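Local coordinates for transcriptional activator, putative (Pyrococcus furiosus, PDB 1RTW), which is of unknown function but belongs to the all-helical TENA/THI-4/PQQC family and is named a putative transcriptional activator, at residues B[29-34]-B[147-152]; B[34-39]-B[88-93]; B[40-45]-B[100-105]; B[81-86]-B[154-159]. One frame throughout, in Å; residues are numbered along the deposited sequence.

Contact 1 (B[29-34]-B[147-152])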
# COMPACT_ATOMS: atom_id res chain seq x y z
N ASN B 29 20.16 35.75 -14.27
CA ASN B 29 20.51 36.14 -12.90
C ASN B 29 19.66 37.25 -12.32
O ASN B 29 20.04 37.89 -11.33
CB ASN B 29 21.99 36.47 -12.78
CG ASN B 29 22.78 35.32 -12.22
OD1 ASN B 29 23.41 34.57 -12.96
ND2 ASN B 29 22.73 35.16 -10.90
N THR B 30 18.49 37.45 -12.92
CA THR B 30 17.54 38.46 -12.48
C THR B 30 16.68 37.91 -11.35
O THR B 30 15.81 38.60 -10.81
CB THR B 30 16.60 38.87 -13.63
OG1 THR B 30 15.92 37.72 -14.13
CG2 THR B 30 17.38 39.51 -14.77
N ILE B 31 16.93 36.65 -10.98
CA ILE B 31 16.17 35.99 -9.93
C ILE B 31 16.38 36.59 -8.55
O ILE B 31 17.51 36.71 -8.06
CB ILE B 31 16.42 34.44 -9.95
CG1 ILE B 31 15.35 33.70 -9.15
CG2 ILE B 31 17.84 34.12 -9.48
CD1 ILE B 31 15.66 33.56 -7.69
N LYS B 32 15.28 37.00 -7.95
CA LYS B 32 15.28 37.60 -6.63
C LYS B 32 15.48 36.54 -5.56
O LYS B 32 14.94 35.43 -5.65
CB LYS B 32 13.96 38.34 -6.39
CG LYS B 32 13.62 39.37 -7.45
CD LYS B 32 13.45 40.75 -6.86
CE LYS B 32 12.13 40.92 -6.13
NZ LYS B 32 12.03 40.23 -4.81
N LYS B 33 16.21 36.90 -4.52
CA LYS B 33 16.50 36.00 -3.42
C LYS B 33 15.27 35.28 -2.87
O LYS B 33 15.28 34.06 -2.71
CB LYS B 33 17.19 36.78 -2.30
CG LYS B 33 17.74 35.93 -1.18
CD LYS B 33 18.37 36.81 -0.11
CE LYS B 33 19.01 35.95 0.96
NZ LYS B 33 19.62 36.79 2.02
N GLU B 34 14.21 36.04 -2.61
CA GLU B 34 12.95 35.54 -2.07
C GLU B 34 12.30 34.46 -2.91
O GLU B 34 11.69 33.53 -2.38
CB GLU B 34 11.95 36.68 -1.88
CG GLU B 34 12.38 37.78 -0.91
CD GLU B 34 13.57 38.57 -1.41
OE1 GLU B 34 13.49 39.16 -2.51
OE2 GLU B 34 14.60 38.59 -0.70
N SER B 147 26.04 31.51 -12.19
CA SER B 147 24.98 31.65 -11.20
C SER B 147 25.39 31.30 -9.77
O SER B 147 26.30 30.50 -9.56
CB SER B 147 23.78 30.79 -11.60
OG SER B 147 22.89 30.60 -10.52
N PRO B 148 24.72 31.92 -8.78
CA PRO B 148 24.98 31.67 -7.36
C PRO B 148 24.39 30.30 -7.01
O PRO B 148 24.58 29.79 -5.91
CB PRO B 148 24.17 32.77 -6.66
CG PRO B 148 24.01 33.82 -7.70
CD PRO B 148 23.76 33.03 -8.94
N TYR B 149 23.63 29.74 -7.95
CA TYR B 149 22.98 28.45 -7.75
C TYR B 149 23.49 27.46 -8.78
O TYR B 149 22.76 26.56 -9.21
CB TYR B 149 21.47 28.60 -7.89
CG TYR B 149 20.94 29.83 -7.21
CD1 TYR B 149 21.02 29.97 -5.82
CD2 TYR B 149 20.40 30.89 -7.94
CE1 TYR B 149 20.58 31.12 -5.19
CE2 TYR B 149 19.96 32.05 -7.31
CZ TYR B 149 20.05 32.16 -5.94
OH TYR B 149 19.65 33.30 -5.30
N GLN B 150 24.76 27.61 -9.15
CA GLN B 150 25.39 26.74 -10.13
C GLN B 150 25.31 25.26 -9.76
O GLN B 150 25.16 24.40 -10.64
CB GLN B 150 26.84 27.17 -10.34
CG GLN B 150 27.51 26.55 -11.54
CD GLN B 150 26.84 26.95 -12.83
OE1 GLN B 150 26.47 28.11 -13.02
NE2 GLN B 150 26.70 25.99 -13.74
N GLU B 151 25.39 24.96 -8.46
CA GLU B 151 25.33 23.58 -7.98
C GLU B 151 24.10 22.85 -8.54
O GLU B 151 24.22 21.76 -9.09
CB GLU B 151 25.29 23.53 -6.45
CG GLU B 151 26.34 24.38 -5.75
CD GLU B 151 25.76 25.62 -5.08
OE1 GLU B 151 25.16 26.46 -5.79
OE2 GLU B 151 25.89 25.73 -3.84
N PHE B 152 22.94 23.48 -8.40
CA PHE B 152 21.67 22.92 -8.88
C PHE B 152 21.61 22.82 -10.40
O PHE B 152 21.13 21.83 -10.94
CB PHE B 152 20.49 23.75 -8.39
CG PHE B 152 20.38 23.80 -6.91
CD1 PHE B 152 19.59 22.89 -6.24
CD2 PHE B 152 21.10 24.73 -6.18
CE1 PHE B 152 19.52 22.89 -4.86
CE2 PHE B 152 21.04 24.75 -4.80
CZ PHE B 152 20.25 23.83 -4.13

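Contact 2 (B[34-39]-B[88-93])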
# COMPACT_ATOMS: atom_id res chain seq x y z
N GLU B 34 14.21 36.04 -2.61
CA GLU B 34 12.95 35.54 -2.07
C GLU B 34 12.30 34.46 -2.91
O GLU B 34 11.69 33.53 -2.38
CB GLU B 34 11.95 36.68 -1.88
CG GLU B 34 12.38 37.78 -0.91
CD GLU B 34 13.57 38.57 -1.41
OE1 GLU B 34 13.49 39.16 -2.51
OE2 GLU B 34 14.60 38.59 -0.70
N ASN B 35 12.39 34.61 -4.23
CA ASN B 35 11.80 33.66 -5.15
C ASN B 35 12.56 32.33 -5.14
O ASN B 35 11.95 31.26 -5.17
CB ASN B 35 11.73 34.25 -6.56
CG ASN B 35 10.88 35.52 -6.61
OD1 ASN B 35 11.23 36.50 -7.25
ND2 ASN B 35 9.75 35.49 -5.91
N PHE B 36 13.88 32.40 -5.06
CA PHE B 36 14.70 31.20 -5.01
C PHE B 36 14.47 30.47 -3.69
O PHE B 36 14.40 29.24 -3.66
CB PHE B 36 16.19 31.52 -5.16
CG PHE B 36 17.06 30.31 -5.03
CD1 PHE B 36 17.23 29.44 -6.11
CD2 PHE B 36 17.66 29.99 -3.81
CE1 PHE B 36 17.96 28.27 -5.97
CE2 PHE B 36 18.39 28.82 -3.66
CZ PHE B 36 18.54 27.96 -4.75
N GLU B 37 14.37 31.22 -2.59
CA GLU B 37 14.16 30.62 -1.28
C GLU B 37 12.86 29.83 -1.23
O GLU B 37 12.83 28.70 -0.73
CB GLU B 37 14.18 31.67 -0.18
CG GLU B 37 13.88 31.10 1.20
CD GLU B 37 14.21 32.06 2.36
OE1 GLU B 37 15.15 32.88 2.23
OE2 GLU B 37 13.54 31.96 3.41
N LYS B 38 11.79 30.41 -1.76
CA LYS B 38 10.49 29.76 -1.78
C LYS B 38 10.56 28.48 -2.62
O LYS B 38 10.00 27.45 -2.23
CB LYS B 38 9.42 30.72 -2.32
CG LYS B 38 8.00 30.19 -2.19
CD LYS B 38 6.99 31.31 -2.26
CE LYS B 38 7.07 32.22 -1.04
NZ LYS B 38 6.75 31.47 0.21
N TRP B 39 11.25 28.53 -3.75
CA TRP B 39 11.39 27.35 -4.59
C TRP B 39 12.16 26.27 -3.86
O TRP B 39 11.81 25.10 -3.92
CB TRP B 39 12.09 27.68 -5.92
CG TRP B 39 12.48 26.42 -6.67
CD1 TRP B 39 11.67 25.65 -7.46
CD2 TRP B 39 13.74 25.73 -6.60
NE1 TRP B 39 12.33 24.52 -7.87
CE2 TRP B 39 13.60 24.55 -7.36
CE3 TRP B 39 14.96 25.99 -5.97
CZ2 TRP B 39 14.66 23.62 -7.50
CZ3 TRP B 39 16.00 25.07 -6.11
CH2 TRP B 39 15.84 23.90 -6.87
N GLN B 88 22.28 26.02 4.46
CA GLN B 88 23.16 26.45 5.55
C GLN B 88 23.90 27.73 5.15
O GLN B 88 23.98 28.70 5.91
CB GLN B 88 24.20 25.37 5.84
CG GLN B 88 23.89 24.52 7.05
CD GLN B 88 23.82 25.33 8.35
OE1 GLN B 88 24.62 26.24 8.58
NE2 GLN B 88 22.86 24.98 9.21
N GLU B 89 24.46 27.70 3.94
CA GLU B 89 25.22 28.81 3.37
C GLU B 89 24.37 30.06 3.23
O GLU B 89 24.87 31.18 3.35
CB GLU B 89 25.77 28.40 2.01
CG GLU B 89 26.59 27.11 2.06
CD GLU B 89 27.14 26.68 0.71
OE1 GLU B 89 28.25 26.11 0.69
OE2 GLU B 89 26.47 26.91 -0.32
N LEU B 90 23.07 29.87 2.99
CA LEU B 90 22.15 30.98 2.83
C LEU B 90 21.40 31.32 4.13
O LEU B 90 20.55 32.21 4.14
CB LEU B 90 21.14 30.66 1.73
CG LEU B 90 21.36 31.17 0.30
CD1 LEU B 90 22.81 31.03 -0.12
CD2 LEU B 90 20.44 30.41 -0.64
N GLY B 91 21.72 30.61 5.21
CA GLY B 91 21.06 30.85 6.49
C GLY B 91 19.55 30.78 6.38
O GLY B 91 18.82 31.54 7.02
N ILE B 92 19.09 29.85 5.55
CA ILE B 92 17.67 29.67 5.29
C ILE B 92 17.14 28.39 5.94
O ILE B 92 17.84 27.39 6.05
CB ILE B 92 17.41 29.73 3.75
CG1 ILE B 92 16.04 29.16 3.38
CG2 ILE B 92 18.54 29.05 2.99
CD1 ILE B 92 16.05 27.69 3.00
N SER B 93 15.90 28.46 6.41
CA SER B 93 15.24 27.33 7.06
C SER B 93 14.35 26.54 6.11
O SER B 93 13.57 27.12 5.34
CB SER B 93 14.41 27.81 8.25
OG SER B 93 13.60 26.75 8.74

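Contact 3 (B[40-45]-B[100-105])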
# COMPACT_ATOMS: atom_id res chain seq x y z
N LEU B 40 13.22 26.68 -3.16
CA LEU B 40 14.09 25.77 -2.41
C LEU B 40 13.32 25.00 -1.34
O LEU B 40 13.36 23.77 -1.32
CB LEU B 40 15.23 26.57 -1.77
CG LEU B 40 16.40 25.78 -1.20
CD1 LEU B 40 17.31 25.33 -2.32
CD2 LEU B 40 17.17 26.63 -0.22
N VAL B 41 12.62 25.71 -0.47
CA VAL B 41 11.84 25.10 0.61
C VAL B 41 10.83 24.09 0.07
O VAL B 41 10.67 23.00 0.61
CB VAL B 41 11.08 26.19 1.41
CG1 VAL B 41 10.13 25.57 2.40
CG2 VAL B 41 12.08 27.10 2.15
N ASN B 42 10.17 24.45 -1.03
CA ASN B 42 9.17 23.57 -1.61
C ASN B 42 9.74 22.42 -2.42
O ASN B 42 9.19 21.32 -2.40
CB ASN B 42 8.18 24.38 -2.44
CG ASN B 42 7.24 25.17 -1.57
OD1 ASN B 42 6.16 24.70 -1.20
ND2 ASN B 42 7.64 26.38 -1.23
N ASP B 43 10.83 22.64 -3.13
CA ASP B 43 11.39 21.54 -3.89
C ASP B 43 12.05 20.53 -2.97
O ASP B 43 12.09 19.34 -3.26
CB ASP B 43 12.36 22.03 -4.95
CG ASP B 43 12.41 21.10 -6.15
OD1 ASP B 43 11.36 20.91 -6.79
OD2 ASP B 43 13.49 20.56 -6.43
N TYR B 44 12.56 21.00 -1.84
CA TYR B 44 13.21 20.13 -0.86
C TYR B 44 12.16 19.14 -0.34
O TYR B 44 12.45 17.96 -0.15
CB TYR B 44 13.76 20.96 0.29
CG TYR B 44 14.40 20.15 1.38
CD1 TYR B 44 15.56 19.42 1.14
CD2 TYR B 44 13.87 20.13 2.67
CE1 TYR B 44 16.19 18.71 2.15
CE2 TYR B 44 14.49 19.42 3.69
CZ TYR B 44 15.65 18.72 3.43
OH TYR B 44 16.26 18.04 4.44
N TYR B 45 10.95 19.65 -0.13
CA TYR B 45 9.84 18.84 0.32
C TYR B 45 9.48 17.84 -0.78
O TYR B 45 9.21 16.67 -0.52
CB TYR B 45 8.63 19.72 0.61
CG TYR B 45 7.37 18.96 0.94
CD1 TYR B 45 6.34 18.82 0.00
CD2 TYR B 45 7.19 18.42 2.20
CE1 TYR B 45 5.15 18.17 0.33
CE2 TYR B 45 6.01 17.77 2.55
CZ TYR B 45 5.00 17.64 1.61
OH TYR B 45 3.84 16.98 1.98
N TRP B 100 0.55 24.70 -1.32
CA TRP B 100 -0.53 23.78 -1.68
C TRP B 100 -0.29 23.02 -2.99
O TRP B 100 -0.64 21.85 -3.10
CB TRP B 100 -1.89 24.50 -1.71
CG TRP B 100 -2.07 25.50 -2.83
CD1 TRP B 100 -2.62 25.26 -4.06
CD2 TRP B 100 -1.72 26.89 -2.80
NE1 TRP B 100 -2.63 26.41 -4.80
CE2 TRP B 100 -2.09 27.43 -4.06
CE3 TRP B 100 -1.13 27.73 -1.85
CZ2 TRP B 100 -1.90 28.78 -4.38
CZ3 TRP B 100 -0.94 29.08 -2.17
CH2 TRP B 100 -1.32 29.59 -3.43
N ARG B 101 0.31 23.69 -3.98
CA ARG B 101 0.62 23.05 -5.25
C ARG B 101 1.63 21.92 -5.05
O ARG B 101 1.56 20.89 -5.71
CB ARG B 101 1.19 24.06 -6.26
CG ARG B 101 0.21 25.10 -6.80
CD ARG B 101 0.41 26.45 -6.12
NE ARG B 101 0.52 27.53 -7.08
CZ ARG B 101 1.14 28.68 -6.85
NH1 ARG B 101 1.72 28.91 -5.68
NH2 ARG B 101 1.20 29.60 -7.80
N ALA B 102 2.58 22.14 -4.15
CA ALA B 102 3.60 21.13 -3.88
C ALA B 102 3.01 19.88 -3.24
O ALA B 102 3.26 18.77 -3.70
CB ALA B 102 4.71 21.71 -3.02
N LYS B 103 2.20 20.06 -2.20
CA LYS B 103 1.57 18.93 -1.51
C LYS B 103 0.69 18.14 -2.46
O LYS B 103 0.66 16.91 -2.42
CB LYS B 103 0.73 19.41 -0.32
CG LYS B 103 1.51 20.17 0.73
CD LYS B 103 0.63 20.50 1.93
CE LYS B 103 -0.53 21.41 1.55
NZ LYS B 103 -1.33 21.81 2.75
N SER B 104 -0.01 18.86 -3.33
CA SER B 104 -0.90 18.28 -4.32
C SER B 104 -0.13 17.41 -5.33
O SER B 104 -0.60 16.37 -5.78
CB SER B 104 -1.62 19.42 -5.03
OG SER B 104 -2.58 18.92 -5.93
N TYR B 105 1.06 17.85 -5.69
CA TYR B 105 1.88 17.11 -6.64
C TYR B 105 2.39 15.85 -5.94
O TYR B 105 2.31 14.73 -6.49
CB TYR B 105 3.03 18.01 -7.09
CG TYR B 105 3.89 17.47 -8.20
CD1 TYR B 105 3.69 16.19 -8.72
CD2 TYR B 105 4.95 18.24 -8.73
CE1 TYR B 105 4.50 15.69 -9.72
CE2 TYR B 105 5.76 17.74 -9.73
CZ TYR B 105 5.53 16.46 -10.22
OH TYR B 105 6.34 15.92 -11.17
O HOH W 1 1.68 16.32 0.77

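Contact 4 (B[81-86]-B[154-159])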
# COMPACT_ATOMS: atom_id res chain seq x y z
N GLU B 81 21.26 16.34 0.60
CA GLU B 81 22.46 17.00 1.12
C GLU B 81 22.70 18.29 0.33
O GLU B 81 23.06 19.32 0.90
CB GLU B 81 23.68 16.08 0.98
CG GLU B 81 23.51 14.69 1.59
CD GLU B 81 24.65 13.73 1.26
OE1 GLU B 81 24.80 12.71 1.97
OE2 GLU B 81 25.39 13.98 0.28
N MSE B 82 22.47 18.24 -0.97
CA MSE B 82 22.65 19.41 -1.83
C MSE B 82 21.74 20.56 -1.39
O MSE B 82 22.16 21.72 -1.36
CB MSE B 82 22.39 19.03 -3.29
CG MSE B 82 22.38 20.20 -4.24
SE MSE B 82 22.17 19.68 -6.07
CE MSE B 82 20.31 19.18 -6.04
N PHE B 83 20.50 20.23 -1.03
CA PHE B 83 19.55 21.24 -0.58
C PHE B 83 19.95 21.75 0.79
O PHE B 83 19.90 22.95 1.06
CB PHE B 83 18.13 20.67 -0.51
CG PHE B 83 17.37 20.74 -1.80
CD1 PHE B 83 16.39 21.71 -2.00
CD2 PHE B 83 17.60 19.81 -2.82
CE1 PHE B 83 15.65 21.76 -3.18
CE2 PHE B 83 16.87 19.86 -4.01
CZ PHE B 83 15.89 20.84 -4.18
N GLU B 84 20.35 20.83 1.66
CA GLU B 84 20.75 21.18 3.02
C GLU B 84 22.00 22.05 3.11
O GLU B 84 22.06 22.96 3.94
CB GLU B 84 20.93 19.90 3.84
CG GLU B 84 19.62 19.17 4.09
CD GLU B 84 19.78 17.67 4.27
OE1 GLU B 84 20.93 17.17 4.26
OE2 GLU B 84 18.74 16.99 4.42
N LYS B 85 22.99 21.77 2.26
CA LYS B 85 24.24 22.54 2.24
C LYS B 85 23.87 23.97 1.86
O LYS B 85 24.02 24.90 2.66
CB LYS B 85 25.21 21.97 1.19
CG LYS B 85 26.69 22.17 1.52
CD LYS B 85 27.56 22.09 0.27
CE LYS B 85 27.34 23.32 -0.62
NZ LYS B 85 27.92 23.20 -1.98
N LYS B 86 23.28 24.11 0.68
CA LYS B 86 22.86 25.40 0.15
C LYS B 86 22.04 26.20 1.16
O LYS B 86 22.19 27.41 1.26
CB LYS B 86 22.04 25.18 -1.13
CG LYS B 86 21.83 26.44 -1.93
CD LYS B 86 23.17 26.97 -2.40
CE LYS B 86 23.03 28.28 -3.15
NZ LYS B 86 24.36 28.81 -3.52
N ASN B 154 24.10 22.54 -12.47
CA ASN B 154 25.01 21.47 -12.88
C ASN B 154 24.48 20.08 -12.59
O ASN B 154 24.56 19.21 -13.45
CB ASN B 154 26.38 21.62 -12.21
CG ASN B 154 27.21 22.77 -12.80
OD1 ASN B 154 27.02 23.16 -13.96
ND2 ASN B 154 28.13 23.30 -12.00
N HIS B 155 23.95 19.86 -11.39
CA HIS B 155 23.45 18.54 -11.05
C HIS B 155 22.36 18.01 -11.99
O HIS B 155 22.48 16.91 -12.52
CB HIS B 155 22.95 18.48 -9.60
CG HIS B 155 22.32 17.16 -9.25
ND1 HIS B 155 20.96 17.03 -9.04
CD2 HIS B 155 22.84 15.92 -9.18
CE1 HIS B 155 20.68 15.75 -8.88
NE2 HIS B 155 21.79 15.05 -8.95
N TRP B 156 21.33 18.82 -12.25
CA TRP B 156 20.25 18.37 -13.11
C TRP B 156 20.52 18.41 -14.62
O TRP B 156 19.78 17.80 -15.40
CB TRP B 156 18.96 19.09 -12.76
CG TRP B 156 18.36 18.58 -11.50
CD1 TRP B 156 18.07 17.28 -11.19
CD2 TRP B 156 17.98 19.35 -10.37
NE1 TRP B 156 17.52 17.20 -9.94
CE2 TRP B 156 17.46 18.47 -9.40
CE3 TRP B 156 18.02 20.72 -10.06
CZ2 TRP B 156 16.97 18.89 -8.17
CZ3 TRP B 156 17.54 21.14 -8.84
CH2 TRP B 156 17.03 20.23 -7.91
N SER B 157 21.57 19.12 -15.01
CA SER B 157 21.94 19.22 -16.42
C SER B 157 23.18 18.37 -16.74
O SER B 157 23.55 18.22 -17.90
CB SER B 157 22.21 20.68 -16.81
OG SER B 157 23.37 21.18 -16.17
N SER B 158 23.81 17.82 -15.70
CA SER B 158 25.02 17.01 -15.87
C SER B 158 24.83 15.78 -16.76
O SER B 158 23.72 15.28 -16.94
CB SER B 158 25.57 16.57 -14.51
OG SER B 158 24.77 15.57 -13.91
N GLN B 159 25.95 15.29 -17.30
CA GLN B 159 25.96 14.11 -18.15
C GLN B 159 25.49 12.91 -17.33
O GLN B 159 24.79 12.03 -17.83
CB GLN B 159 27.37 13.85 -18.69
CG GLN B 159 27.49 12.69 -19.69
CD GLN B 159 26.81 12.97 -21.02
OE1 GLN B 159 26.27 14.06 -21.26
NE2 GLN B 159 26.83 11.99 -21.91

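Contact 1 (B[29-34]-B[147-152])
Asn29 and Ile31 pack by van der Waals contact against Ser147, Pro148 and Tyr149 where two connections of the helical fold pass each other. Segment 29-34 leaves helix 21-28 and enters helix 33-60. Segment 147-152 leads into helix 150-157. Asn29 has positive phi and is the first residue past helix 21-28. Its side-chain amide meets the proline from the opposite direction. ND2 lies 3.1 Å from Pro148 CD, a close approach without hydrogen bonding. The other branch, OD1, sits 3.8 Å from Ser147 CA. Ile31 makes the apolar touch. Its CG2 reaches the edge of the Tyr149 ring, near the ring plane, 3.7 Å from CE2. CG1 of Ile31 is anti to the backbone N (chi1 -164°), which leaves CG2 as the branch that meets the ring.

The tyrosine is held on both faces. Pro148 CB stands 4.1 Å above the Tyr149 ring plane, over its centre. Phe36 stacks on the opposite face. Met26 and Lys86 also touch this side chain.

Tyr149 N donates to Ser147 OG at 2.8 Å and 160°, forming an ST turn inside the type I turn 147-150. From outside the segments, Lys86 NZ of helix 66-89 bonds Pro148 O. At the start of helix 33-60, a salt bridge of 2.9 Å ties Lys32 NZ to Glu34 OE1. The two connections therefore meet through van der Waals contact alone, with an amide on the proline at one side and Ile31 on the tyrosine edge at the other.

Contact 2 (B[34-39]-B[88-93])
Glu37 and Ile92 make the closer approach between helix 33-60 and the chain leaving helix 66-89. The two side chains slide past each other in opposite directions. Ile92 CG1 lies 3.6 Å from both CG and CD of Glu37. The methylene part of the glutamate is therefore used as apolar surface, and the carboxylate passes beside the same carbon, with OE2 3.8 Å from Ile92 CG1. Ile92 also rests on Leu40 and Val41 of the same helix.

The second touch goes deeper but is slighter. Phe36 is buried, and its CE2 is 4.0 Å from Leu90 CD2. The side chains cross at about a right angle. CG of Phe36 is anti to the backbone N (chi1 177°), and this brings the ring end nearer to Leu90.

The outer side is looser. Glu37 is only partly covered, and Gly91 and Ser93 are exposed. Gly91 has positive phi, and its N bonds Gln88 O at 3.0 Å. This is a Schellman motif, the classic ending of an alpha-helix; here it terminates helix 66-89 and turns Ile92 back toward helix 33-60.

Contact 3 (B[40-45]-B[100-105])
Tyr45 and Asn42 of helix 33-60 face Ala102 and Lys103 of helix 100-115. The short helical segments run nearly parallel, at 12°, with axes 9.8 Å apart. Asn42 and Ala102 have the nearest backbones.

Van der Waals packing comes first. Ala102 CB is 4.5 Å from Tyr45 CD1 and 3.8 Å from Asn42 OD1. The small methyl touches both of these larger side chains. Further along the Tyr45 ring, CE1 is 4.1 Å from Lys103 CA. The phenol end lies against the lysine stem, with OH 4.1 Å from Lys103 CG. CG of Tyr45 is anti to the backbone N (chi1 174°), a setting that extends the ring across to the other helix.

The polar link is through water. Tyr45 OH bonds the water at 2.6 Å, with the water at the ring edge and in its plane. The same water donates weakly to Lys103 O.

Other polar ends are held outside the segments. Asn42 OD1 accepts from Asp99 N, just ahead of helix 100-115, and ND2 bonds Lys38 O. These two partners fix the amide flip. Lys103 bends at chi3, and its NZ forms a salt bridge with Glu193 of the second subunit.

The chemistry is thus mixed: the small buried alanine is consistent with the axis spacing, an asparagine ties one helix to the start of the other, and the lysine keeps its charge for the subunit interface.

Contact 4 (B[81-86]-B[154-159])
Met82, present as selenomethionine, sets its end against both His155 and Trp156. Its CE lies over one face of Trp156, 4.2 Å from the centroid of the six-membered ring and 24° off the normal: a CH-pi contact. The selenium meets the histidine more obliquely, with SE 3.8 Å from His155 CB and 4.6 Å from the ring centroid. The Met82 chain is extended through chi2 and then bends at chi3 (73°), which carries CE toward the indole. Beside it, Phe83 crosses Trp156 at about a right angle. Phe83 CZ comes in the indole plane to the ring edge, 3.9 Å from CH2.

Further out, the indole is well fixed. His155 ND1 stands 3.5 Å above the Trp156 ring plane, on the same face as Met82 CE. Trp156 NE1 bonds Glu79 OE2, and Tyr132 and Phe161 meet the indole edge-to-face. Behind His155, Ser158 OG donates to His155 O at 3.0 Å and caps Phe161 N, joining the end of helix 150-157 to the next helix.

Helix 66-89 thus grips helix 150-157 through a methionine-type methyl end, with selenium here as a label, and aromatic surfaces. The one indole N-H is satisfied by a glutamate.

All four contacts sit round helices 33-60, 66-89 and 150-157, with helix 100-115 added by contact 3. Contacts 1 and 2 have centres about 10 Å apart and meet where Ile31 CD1 packs 3.3 Å from Phe36 CB. Contact 1 joins contact 4 where Phe152 CE2 lies 3.4 Å from Lys86 CG. Contacts 3 and 4 lie about 17 Å apart, centre to centre, yet Tyr44 OH reaches Glu84 OE2 at 2.7 Å. Trp39 of contact 2 packs on Trp156 of contact 4, CH2 to CZ3 at 3.8 Å. The Trp156 side chain is also about 4 Å from a bound phosphate ion that is probably a crystallisation additive; such ions can mark a pocket.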